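Local coordinates for protein transketolase (Campylobacter jejuni, PDB 3L84) that belongs to the transketolase family of thiamine diphosphate-binding proteins, built from a thiamine diphosphate-binding domain, a pyrimidine-binding domain and a C-terminal domain, at residues A329-F333 against G345-N349; K481-I485 against G511-N515; A517-E522 against Y572-L576. All coordinates share one frame; numbering follows the deposited sequence.

Contact 1 (A329-F333 against G345-N349)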
ATOM      1  N   ALA A 329      28.464  16.805  13.918  1.00  8.10           N
ATOM      2  CA  ALA A 329      28.947  17.714  12.877  1.00  7.70           C
ATOM      3  C   ALA A 329      28.557  17.106  11.542  1.00  7.93           C
ATOM      4  O   ALA A 329      29.116  16.074  11.081  1.00  9.05           O
ATOM      5  CB  ALA A 329      30.466  17.896  12.983  1.00  9.23           C
ATOM      6  N   TYR A 330      27.596  17.742  10.919  1.00  7.67           N
ATOM      7  CA  TYR A 330      27.093  17.277   9.614  1.00  7.63           C
ATOM      8  C   TYR A 330      27.997  17.746   8.516  1.00  7.73           C
ATOM      9  O   TYR A 330      28.824  18.646   8.726  1.00  8.40           O
ATOM     10  CB  TYR A 330      25.719  17.867   9.360  1.00  8.44           C
ATOM     11  CG  TYR A 330      24.630  17.306  10.235  1.00  8.19           C
ATOM     12  CD1 TYR A 330      23.801  16.310   9.776  1.00  9.09           C
ATOM     13  CD2 TYR A 330      24.405  17.791  11.513  1.00  7.95           C
ATOM     14  CE1 TYR A 330      22.774  15.811  10.553  1.00  8.66           C
ATOM     15  CE2 TYR A 330      23.381  17.278  12.296  1.00  9.34           C
ATOM     16  CZ  TYR A 330      22.577  16.289  11.806  1.00  8.61           C
ATOM     17  OH  TYR A 330      21.531  15.764  12.560  1.00 10.01           O
ATOM     18  N   PRO A 331      27.916  17.148   7.318  1.00  7.54           N
ATOM     19  CA  PRO A 331      28.713  17.684   6.195  1.00  7.80           C
ATOM     20  C   PRO A 331      28.294  19.096   5.845  1.00  8.40           C
ATOM     21  O   PRO A 331      27.106  19.451   5.982  1.00  9.57           O
ATOM     22  CB  PRO A 331      28.372  16.736   5.019  1.00  9.07           C
ATOM     23  CG  PRO A 331      27.687  15.537   5.680  1.00  9.00           C
ATOM     24  CD  PRO A 331      26.994  16.084   6.871  1.00  8.61           C
ATOM     25  N   ASP A 332      29.265  19.836   5.332  1.00  7.47           N
ATOM     26  CA  ASP A 332      29.084  21.199   4.877  1.00  8.38           C
ATOM     27  C   ASP A 332      28.914  21.148   3.368  1.00  7.97           C
ATOM     28  O   ASP A 332      29.858  21.002   2.620  1.00  9.18           O
ATOM     29  CB  ASP A 332      30.262  22.062   5.260  1.00  8.24           C
ATOM     30  CG  ASP A 332      30.107  23.494   4.822  1.00 10.58           C
ATOM     31  OD1 ASP A 332      29.071  23.847   4.215  1.00 11.21           O
ATOM     32  OD2 ASP A 332      31.038  24.310   5.061  1.00 14.75           O
ATOM     33  N   PHE A 333      27.676  21.296   2.929  1.00  7.87           N
ATOM     34  CA  PHE A 333      27.336  21.234   1.516  1.00  8.27           C
ATOM     35  C   PHE A 333      27.164  22.596   0.876  1.00  9.07           C
ATOM     36  O   PHE A 333      26.695  22.690  -0.281  1.00  9.51           O
ATOM     37  CB  PHE A 333      26.048  20.427   1.310  1.00  9.00           C
ATOM     38  CG  PHE A 333      26.155  18.993   1.716  1.00  8.04           C
ATOM     39  CD1 PHE A 333      26.955  18.114   1.029  1.00  8.45           C
ATOM     40  CD2 PHE A 333      25.343  18.501   2.715  1.00  8.93           C
ATOM     41  CE1 PHE A 333      26.982  16.767   1.386  1.00  9.15           C
ATOM     42  CE2 PHE A 333      25.373  17.177   3.057  1.00  9.04           C
ATOM     43  CZ  PHE A 333      26.169  16.316   2.367  1.00  8.76           C
ATOM     44  N   GLY A 345      22.652  10.484   1.606  1.00  6.84           N
ATOM     45  CA  GLY A 345      23.442   9.317   1.918  1.00  7.17           C
ATOM     46  C   GLY A 345      24.643   9.680   2.773  1.00  7.19           C
ATOM     47  O   GLY A 345      25.000   8.943   3.707  1.00  6.30           O
ATOM     48  N   GLU A 346      25.287  10.808   2.478  1.00  6.67           N
ATOM     49  CA  GLU A 346      26.389  11.248   3.324  1.00  7.17           C
ATOM     50  C   GLU A 346      25.946  11.575   4.745  1.00  6.50           C
ATOM     51  O   GLU A 346      26.625  11.232   5.717  1.00  6.13           O
ATOM     52  CB  GLU A 346      27.013  12.477   2.691  1.00  8.43           C
ATOM     53  CG  GLU A 346      27.712  12.159   1.387  1.00 12.81           C
ATOM     54  CD  GLU A 346      29.162  12.099   1.511  1.00 22.08           C
ATOM     55  OE1 GLU A 346      29.810  12.938   0.841  1.00 28.08           O
ATOM     56  OE2 GLU A 346      29.652  11.244   2.296  1.00 20.46           O
ATOM     57  N   ILE A 347      24.761  12.153   4.881  1.00  5.58           N
ATOM     58  CA  ILE A 347      24.210  12.436   6.196  1.00  6.03           C
ATOM     59  C   ILE A 347      23.923  11.138   6.950  1.00  5.99           C
ATOM     60  O   ILE A 347      24.222  11.026   8.132  1.00  6.83           O
ATOM     61  CB  ILE A 347      22.973  13.330   6.104  1.00  5.78           C
ATOM     62  CG1 ILE A 347      23.356  14.699   5.516  1.00  6.49           C
ATOM     63  CG2 ILE A 347      22.344  13.481   7.492  1.00  7.86           C
ATOM     64  CD1 ILE A 347      22.140  15.519   4.991  1.00  7.26           C
ATOM     65  N   LEU A 348      23.336  10.164   6.266  1.00  6.49           N
ATOM     66  CA  LEU A 348      23.036   8.861   6.916  1.00  6.19           C
ATOM     67  C   LEU A 348      24.295   8.246   7.468  1.00  5.88           C
ATOM     68  O   LEU A 348      24.319   7.695   8.586  1.00  6.02           O
ATOM     69  CB  LEU A 348      22.395   7.894   5.942  1.00  6.22           C
ATOM     70  CG  LEU A 348      20.969   8.184   5.509  1.00  7.34           C
ATOM     71  CD1 LEU A 348      20.566   7.235   4.362  1.00  6.84           C
ATOM     72  CD2 LEU A 348      19.990   8.152   6.688  1.00  7.49           C
ATOM     73  N   ASN A 349      25.397   8.372   6.721  1.00  5.67           N
ATOM     74  CA  ASN A 349      26.683   7.869   7.210  1.00  6.18           C
ATOM     75  C   ASN A 349      27.213   8.621   8.429  1.00  6.49           C
ATOM     76  O   ASN A 349      27.700   7.987   9.356  1.00  6.46           O
ATOM     77  CB  ASN A 349      27.689   7.857   6.061  1.00  6.12           C
ATOM     78  CG  ASN A 349      27.592   6.597   5.230  1.00  4.90           C
ATOM     79  OD1 ASN A 349      28.286   5.635   5.487  1.00  6.68           O
ATOM     80  ND2 ASN A 349      26.658   6.568   4.286  1.00  5.95           N
TER

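Contact 2 (K481-I485 against G511-N515)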
ATOM      1  N   LYS A 481      19.652  20.684   7.529  1.00  5.81           N
ATOM      2  CA  LYS A 481      18.755  21.380   8.447  1.00  6.05           C
ATOM      3  C   LYS A 481      17.484  20.549   8.696  1.00  6.08           C
ATOM      4  O   LYS A 481      16.964  20.532   9.822  1.00  7.39           O
ATOM      5  CB  LYS A 481      18.428  22.778   7.914  1.00  6.65           C
ATOM      6  CG  LYS A 481      19.614  23.715   7.938  1.00  7.24           C
ATOM      7  CD  LYS A 481      19.313  24.994   7.172  1.00  8.16           C
ATOM      8  CE  LYS A 481      20.429  26.024   7.197  1.00  8.89           C
ATOM      9  NZ  LYS A 481      20.067  27.139   6.234  1.00 12.03           N
ATOM     10  N   ALA A 482      17.027  19.840   7.663  1.00  5.90           N
ATOM     11  CA  ALA A 482      15.858  18.979   7.791  1.00  5.57           C
ATOM     12  C   ALA A 482      16.140  17.858   8.789  1.00  5.70           C
ATOM     13  O   ALA A 482      15.296  17.557   9.621  1.00  6.33           O
ATOM     14  CB  ALA A 482      15.479  18.368   6.440  1.00  6.15           C
ATOM     15  N   TRP A 483      17.302  17.206   8.703  1.00  5.85           N
ATOM     16  CA  TRP A 483      17.664  16.175   9.677  1.00  5.54           C
ATOM     17  C   TRP A 483      17.737  16.731  11.096  1.00  5.76           C
ATOM     18  O   TRP A 483      17.327  16.062  12.049  1.00  6.68           O
ATOM     19  CB  TRP A 483      18.973  15.506   9.282  1.00  5.47           C
ATOM     20  CG  TRP A 483      18.746  14.312   8.398  1.00  5.54           C
ATOM     21  CD1 TRP A 483      18.931  14.224   7.053  1.00  6.48           C
ATOM     22  CD2 TRP A 483      18.236  13.039   8.832  1.00  5.87           C
ATOM     23  NE1 TRP A 483      18.605  12.948   6.632  1.00  7.28           N
ATOM     24  CE2 TRP A 483      18.160  12.216   7.694  1.00  6.02           C
ATOM     25  CE3 TRP A 483      17.812  12.533  10.055  1.00  6.26           C
ATOM     26  CZ2 TRP A 483      17.723  10.900   7.753  1.00  6.62           C
ATOM     27  CZ3 TRP A 483      17.365  11.227  10.123  1.00  6.38           C
ATOM     28  CH2 TRP A 483      17.315  10.415   8.980  1.00  6.65           C
ATOM     29  N   GLN A 484      18.309  17.929  11.262  1.00  5.34           N
ATOM     30  CA  GLN A 484      18.403  18.504  12.600  1.00  5.71           C
ATOM     31  C   GLN A 484      17.014  18.675  13.206  1.00  6.53           C
ATOM     32  O   GLN A 484      16.797  18.392  14.374  1.00  8.11           O
ATOM     33  CB  GLN A 484      19.220  19.798  12.582  1.00  6.73           C
ATOM     34  CG  GLN A 484      20.699  19.555  12.274  1.00  9.21           C
ATOM     35  CD  GLN A 484      21.476  20.814  12.021  1.00  9.56           C
ATOM     36  OE1 GLN A 484      21.067  21.654  11.241  1.00 11.31           O
ATOM     37  NE2 GLN A 484      22.653  20.925  12.678  1.00 14.89           N
ATOM     38  N   ILE A 485      16.062  19.129  12.397  1.00  6.42           N
ATOM     39  CA  ILE A 485      14.674  19.210  12.854  1.00  6.53           C
ATOM     40  C   ILE A 485      14.080  17.834  13.107  1.00  6.40           C
ATOM     41  O   ILE A 485      13.453  17.606  14.161  1.00  7.10           O
ATOM     42  CB  ILE A 485      13.815  19.976  11.837  1.00  6.43           C
ATOM     43  CG1 ILE A 485      14.308  21.413  11.668  1.00  7.59           C
ATOM     44  CG2 ILE A 485      12.328  19.942  12.245  1.00  7.41           C
ATOM     45  CD1 ILE A 485      13.961  22.046  10.303  1.00 10.50           C
ATOM     46  N   GLY A 511      14.077  34.066   7.461  1.00  9.58           N
ATOM     47  CA  GLY A 511      13.616  32.755   7.857  1.00  9.24           C
ATOM     48  C   GLY A 511      14.577  31.639   7.517  1.00  9.32           C
ATOM     49  O   GLY A 511      15.678  31.888   6.980  1.00  9.78           O
ATOM     50  N   ASP A 512      14.227  30.395   7.834  1.00  8.92           N
ATOM     51  CA  ASP A 512      15.097  29.286   7.491  1.00  9.37           C
ATOM     52  C   ASP A 512      14.243  28.018   7.362  1.00  8.33           C
ATOM     53  O   ASP A 512      13.018  28.046   7.496  1.00  8.59           O
ATOM     54  CB  ASP A 512      16.252  29.131   8.524  1.00  9.69           C
ATOM     55  CG  ASP A 512      17.547  28.609   7.899  1.00 10.12           C
ATOM     56  OD1 ASP A 512      17.527  27.898   6.899  1.00 12.71           O
ATOM     57  OD2 ASP A 512      18.616  28.989   8.457  1.00 16.39           O
ATOM     58  N   VAL A 513      14.900  26.889   7.188  1.00  9.15           N
ATOM     59  CA  VAL A 513      14.236  25.608   7.017  1.00  9.43           C
ATOM     60  C   VAL A 513      13.340  25.289   8.204  1.00  9.03           C
ATOM     61  O   VAL A 513      12.255  24.724   8.007  1.00  8.97           O
ATOM     62  CB  VAL A 513      15.290  24.502   6.776  1.00  9.67           C
ATOM     63  CG1 VAL A 513      14.654  23.107   6.717  1.00  9.76           C
ATOM     64  CG2 VAL A 513      16.077  24.758   5.456  1.00  9.96           C
ATOM     65  N   LYS A 514      13.727  25.697   9.419  1.00  8.31           N
ATOM     66  CA  LYS A 514      12.917  25.504  10.630  1.00  9.22           C
ATOM     67  C   LYS A 514      11.511  26.077  10.533  1.00  8.13           C
ATOM     68  O   LYS A 514      10.606  25.625  11.259  1.00  9.50           O
ATOM     69  CB  LYS A 514      13.642  26.096  11.864  1.00  9.28           C
ATOM     70  CG  LYS A 514      13.755  27.602  11.855  1.00 11.23           C
ATOM     71  CD  LYS A 514      14.483  28.187  13.055  1.00 14.62           C
ATOM     72  CE  LYS A 514      14.899  29.608  12.789  1.00 17.94           C
ATOM     73  NZ  LYS A 514      13.863  30.504  12.211  1.00 22.29           N
ATOM     74  N   ASN A 515      11.320  27.095   9.692  1.00  7.70           N
ATOM     75  CA  ASN A 515      10.006  27.715   9.450  1.00  8.19           C
ATOM     76  C   ASN A 515       9.197  27.034   8.375  1.00  8.64           C
ATOM     77  O   ASN A 515       8.102  27.486   8.082  1.00  8.60           O
ATOM     78  CB  ASN A 515      10.206  29.189   9.073  1.00  8.30           C
ATOM     79  CG  ASN A 515      10.977  29.956  10.116  1.00  8.93           C
ATOM     80  OD1 ASN A 515      12.182  30.257   9.953  1.00 10.13           O
ATOM     81  ND2 ASN A 515      10.316  30.250  11.215  1.00 10.74           N
TER

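Contact 3 (A517-E522 against Y572-L576)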
ATOM      1  N   ALA A 517       9.008  27.178   5.247  1.00  8.95           N
ATOM      2  CA  ALA A 517       9.286  27.967   4.045  1.00  9.60           C
ATOM      3  C   ALA A 517      10.057  29.187   4.472  1.00  8.91           C
ATOM      4  O   ALA A 517       9.866  29.668   5.605  1.00  9.57           O
ATOM      5  CB  ALA A 517       7.987  28.381   3.333  1.00  9.90           C
ATOM      6  N   TYR A 518      10.922  29.713   3.601  1.00  8.98           N
ATOM      7  CA  TYR A 518      11.706  30.911   3.922  1.00  8.64           C
ATOM      8  C   TYR A 518      12.031  31.649   2.632  1.00  9.13           C
ATOM      9  O   TYR A 518      11.888  31.091   1.529  1.00  9.38           O
ATOM     10  CB  TYR A 518      12.978  30.531   4.707  1.00  9.45           C
ATOM     11  CG  TYR A 518      13.967  29.705   3.942  1.00  9.33           C
ATOM     12  CD1 TYR A 518      15.042  30.302   3.323  1.00 10.43           C
ATOM     13  CD2 TYR A 518      13.861  28.323   3.856  1.00  9.08           C
ATOM     14  CE1 TYR A 518      15.961  29.559   2.591  1.00 11.99           C
ATOM     15  CE2 TYR A 518      14.768  27.596   3.143  1.00  9.21           C
ATOM     16  CZ  TYR A 518      15.840  28.201   2.534  1.00 10.84           C
ATOM     17  OH  TYR A 518      16.785  27.503   1.825  1.00 13.27           O
ATOM     18  N   LEU A 519      12.481  32.889   2.772  1.00  8.54           N
ATOM     19  CA  LEU A 519      12.813  33.698   1.592  1.00  9.11           C
ATOM     20  C   LEU A 519      14.255  33.484   1.125  1.00  9.72           C
ATOM     21  O   LEU A 519      15.180  33.605   1.919  1.00  9.44           O
ATOM     22  CB  LEU A 519      12.595  35.194   1.882  1.00 10.58           C
ATOM     23  CG  LEU A 519      11.156  35.693   1.865  1.00 11.39           C
ATOM     24  CD1 LEU A 519      11.070  37.060   2.491  1.00 10.64           C
ATOM     25  CD2 LEU A 519      10.624  35.721   0.422  1.00 11.07           C
ATOM     26  N   LEU A 520      14.427  33.186  -0.163  1.00 10.56           N
ATOM     27  CA  LEU A 520      15.731  33.176  -0.853  1.00 11.00           C
ATOM     28  C   LEU A 520      15.980  34.500  -1.560  1.00 11.82           C
ATOM     29  O   LEU A 520      17.127  34.853  -1.839  1.00 12.95           O
ATOM     30  CB  LEU A 520      15.798  32.067  -1.931  1.00 11.71           C
ATOM     31  CG  LEU A 520      15.880  30.691  -1.369  1.00 12.78           C
ATOM     32  CD1 LEU A 520      15.707  29.687  -2.483  1.00 13.69           C
ATOM     33  CD2 LEU A 520      17.219  30.479  -0.668  1.00 15.16           C
ATOM     34  N   LYS A 521      14.907  35.200  -1.922  1.00 11.46           N
ATOM     35  CA  LYS A 521      15.007  36.475  -2.639  1.00 11.10           C
ATOM     36  C   LYS A 521      13.844  37.297  -2.190  1.00 10.39           C
ATOM     37  O   LYS A 521      12.717  36.788  -2.116  1.00 10.37           O
ATOM     38  CB  LYS A 521      14.972  36.260  -4.161  1.00 11.09           C
ATOM     39  CG  LYS A 521      15.082  37.509  -5.002  1.00 17.46           C
ATOM     40  CD  LYS A 521      15.053  37.107  -6.471  1.00 22.92           C
ATOM     41  CE  LYS A 521      15.006  38.267  -7.425  1.00 26.55           C
ATOM     42  NZ  LYS A 521      15.454  37.771  -8.765  1.00 27.69           N
ATOM     43  N   GLU A 522      14.104  38.550  -1.842  1.00 10.93           N
ATOM     44  CA  GLU A 522      13.064  39.455  -1.359  1.00 11.34           C
ATOM     45  C   GLU A 522      13.220  40.776  -2.053  1.00 11.78           C
ATOM     46  O   GLU A 522      14.307  41.343  -2.055  1.00 12.42           O
ATOM     47  CB  GLU A 522      13.153  39.651   0.150  1.00 11.34           C
ATOM     48  CG  GLU A 522      11.995  40.460   0.790  1.00 13.61           C
ATOM     49  CD  GLU A 522      11.989  40.479   2.301  1.00 14.05           C
ATOM     50  OE1 GLU A 522      13.067  40.373   2.918  1.00 15.63           O
ATOM     51  OE2 GLU A 522      10.901  40.639   2.886  1.00 16.05           O
ATOM     52  N   TYR A 572       4.699  36.062   9.827  1.00 10.06           N
ATOM     53  CA  TYR A 572       5.760  35.402   9.082  1.00  9.52           C
ATOM     54  C   TYR A 572       5.278  35.044   7.657  1.00  9.53           C
ATOM     55  O   TYR A 572       5.928  35.352   6.653  1.00 10.00           O
ATOM     56  CB  TYR A 572       6.213  34.150   9.840  1.00  8.28           C
ATOM     57  CG  TYR A 572       7.348  33.467   9.128  1.00  8.76           C
ATOM     58  CD1 TYR A 572       8.656  33.875   9.317  1.00  8.95           C
ATOM     59  CD2 TYR A 572       7.122  32.432   8.259  1.00  8.96           C
ATOM     60  CE1 TYR A 572       9.679  33.316   8.641  1.00  9.89           C
ATOM     61  CE2 TYR A 572       8.163  31.835   7.554  1.00  8.48           C
ATOM     62  CZ  TYR A 572       9.444  32.299   7.764  1.00  8.69           C
ATOM     63  OH  TYR A 572      10.517  31.776   7.098  1.00  9.58           O
ATOM     64  N   GLN A 573       4.108  34.426   7.572  1.00  9.36           N
ATOM     65  CA  GLN A 573       3.574  34.010   6.273  1.00 10.34           C
ATOM     66  C   GLN A 573       3.372  35.222   5.371  1.00 11.76           C
ATOM     67  O   GLN A 573       3.676  35.155   4.182  1.00 12.69           O
ATOM     68  CB  GLN A 573       2.249  33.247   6.434  1.00 10.86           C
ATOM     69  CG  GLN A 573       2.397  31.901   7.203  1.00 12.32           C
ATOM     70  CD  GLN A 573       1.115  31.135   7.381  1.00 14.10           C
ATOM     71  OE1 GLN A 573       0.049  31.695   7.281  1.00 17.37           O
ATOM     72  NE2 GLN A 573       1.211  29.832   7.668  1.00 13.30           N
ATOM     73  N   GLU A 574       2.879  36.312   5.945  1.00 11.43           N
ATOM     74  CA  GLU A 574       2.591  37.519   5.174  1.00 11.74           C
ATOM     75  C   GLU A 574       3.846  38.202   4.663  1.00 11.85           C
ATOM     76  O   GLU A 574       3.809  38.859   3.604  1.00 12.07           O
ATOM     77  CB  GLU A 574       1.759  38.510   6.004  1.00 13.17           C
ATOM     78  CG  GLU A 574       0.356  38.032   6.186  1.00 16.03           C
ATOM     79  CD  GLU A 574      -0.518  38.967   6.991  1.00 21.53           C
ATOM     80  OE1 GLU A 574       0.006  39.938   7.590  1.00 23.30           O
ATOM     81  OE2 GLU A 574      -1.741  38.703   7.029  1.00 23.19           O
ATOM     82  N   ARG A 575       4.946  38.104   5.396  1.00 10.75           N
ATOM     83  CA  ARG A 575       6.198  38.621   4.885  1.00 11.06           C
ATOM     84  C   ARG A 575       6.649  37.839   3.657  1.00 11.20           C
ATOM     85  O   ARG A 575       7.126  38.423   2.689  1.00 12.35           O
ATOM     86  CB  ARG A 575       7.286  38.603   5.932  1.00 11.85           C
ATOM     87  CG  ARG A 575       8.575  39.153   5.370  1.00 14.40           C
ATOM     88  CD  ARG A 575       9.454  39.808   6.381  1.00 17.07           C
ATOM     89  NE  ARG A 575      10.725  40.127   5.754  1.00 16.82           N
ATOM     90  CZ  ARG A 575      11.798  40.511   6.421  1.00 16.58           C
ATOM     91  NH1 ARG A 575      11.742  40.654   7.741  1.00 18.80           N
ATOM     92  NH2 ARG A 575      12.932  40.727   5.762  1.00 17.15           N
ATOM     93  N   LEU A 576       6.523  36.512   3.700  1.00  9.96           N
ATOM     94  CA  LEU A 576       6.936  35.696   2.562  1.00 11.07           C
ATOM     95  C   LEU A 576       6.066  35.880   1.326  1.00 10.14           C
ATOM     96  O   LEU A 576       6.585  35.980   0.195  1.00 12.09           O
ATOM     97  CB  LEU A 576       6.928  34.213   2.916  1.00 10.14           C
ATOM     98  CG  LEU A 576       8.224  33.672   3.531  1.00  9.81           C
ATOM     99  CD1 LEU A 576       8.728  34.476   4.743  1.00  9.99           C
ATOM    100  CD2 LEU A 576       8.037  32.203   3.881  1.00 10.08           C
TER
HETATM  101  O   HOH W   1       8.626  40.384   1.543  1.00 13.01           O

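Contact 1 (A329-F333 against G345-N349)
Ile-347, on helix 340-354, reaches three side chains of the loop 329-333 with its two branches. The CG2 methyl of Ile-347 meets the edge of the Tyr-330 ring close to the ring plane, 3.9 Å from CE1. The other branch serves the rest of the loop: CG1 of Ile-347 lies 4.1 Å from CD of Pro-331 and 4.0 Å from CE2 of Phe-333. With CG1 beside the backbone N and CG2 anti to it (chi1 -63°), the two branches are parted between Tyr-330 on one hand and Pro-331 and Phe-333 on the other. One residue earlier in the helix, Glu-346 offers its aliphatic root, CB sitting 3.9 Å from CZ of Phe-333 at the rim of the ring. Phe-333 is itself steadied from within the loop, since CB of Pro-331 lies over one ring face, 3.4 Å above the plane and shifted toward the rim.

Further out, Leu-351 and Val-350 of the same helix touch Tyr-330 and Pro-331, and helix 476-488 covers Tyr-330 and Ile-347 through Gln-484 and Trp-483. The helix is tied in turn to a neighbouring loop by Asn-349, whose amide bonds to Glu-372 and His-374. No hydrogen bond or salt bridge joins 329-333 to 345-349, which implies that the connecting loop is held against helix 340-354 by apolar shape fit.

Contact 2 (K481-I485 against G511-N515)
Lys-481 and Val-513 cross obliquely where helix 476-488, of the pyrimidine-binding domain in this thiamine diphosphate-binding fold, meets the linker that runs on to strand 518-521 of the C-terminal domain. The lysine chain is extended beyond CG and passes over the valine: CB of Lys-481 lies 3.8 Å from CB of Val-513, and CD of Lys-481 3.7 Å from the CG2 methyl of Val-513. Beyond the valine the ammonium end meets Asp-512, whose side chain stands at about a right angle to that of the lysine. Their salt bridge, 2.7 Å from Lys-481 NZ to Asp-512 OD1, uses the syn lone pair of the oxygen. The same oxygen takes the backbone N-H of Val-513 on its anti side, 21° out of the carboxylate plane, so two donors hold OD1 and limit the rotation of the carboxylate.

One helical turn after Lys-481, Ile-485 closes the other end of the contact. Its CD1 methyl touches both CG1 of Val-513 and the backbone of Lys-514, 3.6 Å from CA of Lys-514. Phe-471 of strand 469-471 also touches Ala-482 and Ile-485, whereas Pro-560 touches Val-513 from the C-terminal domain. The short 3-10 turn 513-515 is braced by Asn-515, whose OD1 accepts both Asp-512 N and Lys-514 NZ; the bond from Asp-512 N, 2.9 Å long, lies on a lone pair of Asn-515 OD1 in the carbonyl plane.

Contact 3 (A517-E522 against Y572-L576)
Arg-575 and Glu-522 form a side-on salt bridge between helix 570-576 and the chain just beyond strand 518-521. The arginine leaves the helix with CG anti to the backbone N (chi1 180°) and stays extended as far as NE. From CB the chain of Arg-575 first passes CG, which lies 3.7 Å from OE2 of Glu-522 and 4.3 Å from CD1 of Leu-519; CD of Arg-575 then passes at 3.9 Å from the same OE2. Arg-575 NE bonds to Glu-522 OE2 over 2.9 Å, slightly tilted from the guanidinium plane, and Arg-575 NH2 gives Glu-522 OE1 an almost straight bond of 2.9 Å lying in that plane. Each oxygen uses its syn lone pair, and the two flat groups are nearly coplanar, 23° apart. This double grip fixes their rotation about each other. A water extends it, donating to Glu-522 OE2 and to Arg-575 O, while Phe-510 makes a cation-pi contact with the guanidinium.

Away from the charges the contact is mostly apolar, with one hydrogen bond. Leu-519 and Leu-576 lie side by side, pointing opposite ways, their CG atoms 3.9 Å apart, and CD2 of Leu-576 reaches CB of Ala-517. At the far end the hydroxyl of Tyr-572 donates to the carbonyl of Ala-517, 2.7 Å from OH to O, on an in-plane lone pair; Leu-576 CD1 lies over one face of the tyrosine ring. Phe-565 lines the same core, touching Ala-517, Tyr-572 and Leu-576. Such packing of a helix against an edge strand, here the antiparallel outermost strand of a mixed sheet, belongs to the alpha/beta C-terminal domain of transketolases.

Helix 476-488 carries one side of contact 2 and packs against both segments of contact 1, where Trp-483 also meets Leu-348; the loop 329-333 and the linker 511-515 thus rest on one helix. Contact 3 lies in the C-terminal domain and joins contact 2 through Tyr-572, whose hydroxyl packs on Gly-511 and Asn-515. It has no touch with contact 1, their nearest atoms being about 11 Å apart. Contact 3 is the most buried, whereas contacts 1 and 2 are partly buried. Contact 1 is purely apolar, contact 2 adds a single salt bridge at the domain linker, and contact 3 combines buried leucine packing and a tyrosine-to-carbonyl hydrogen bond with a two-pronged salt bridge at its more open edge.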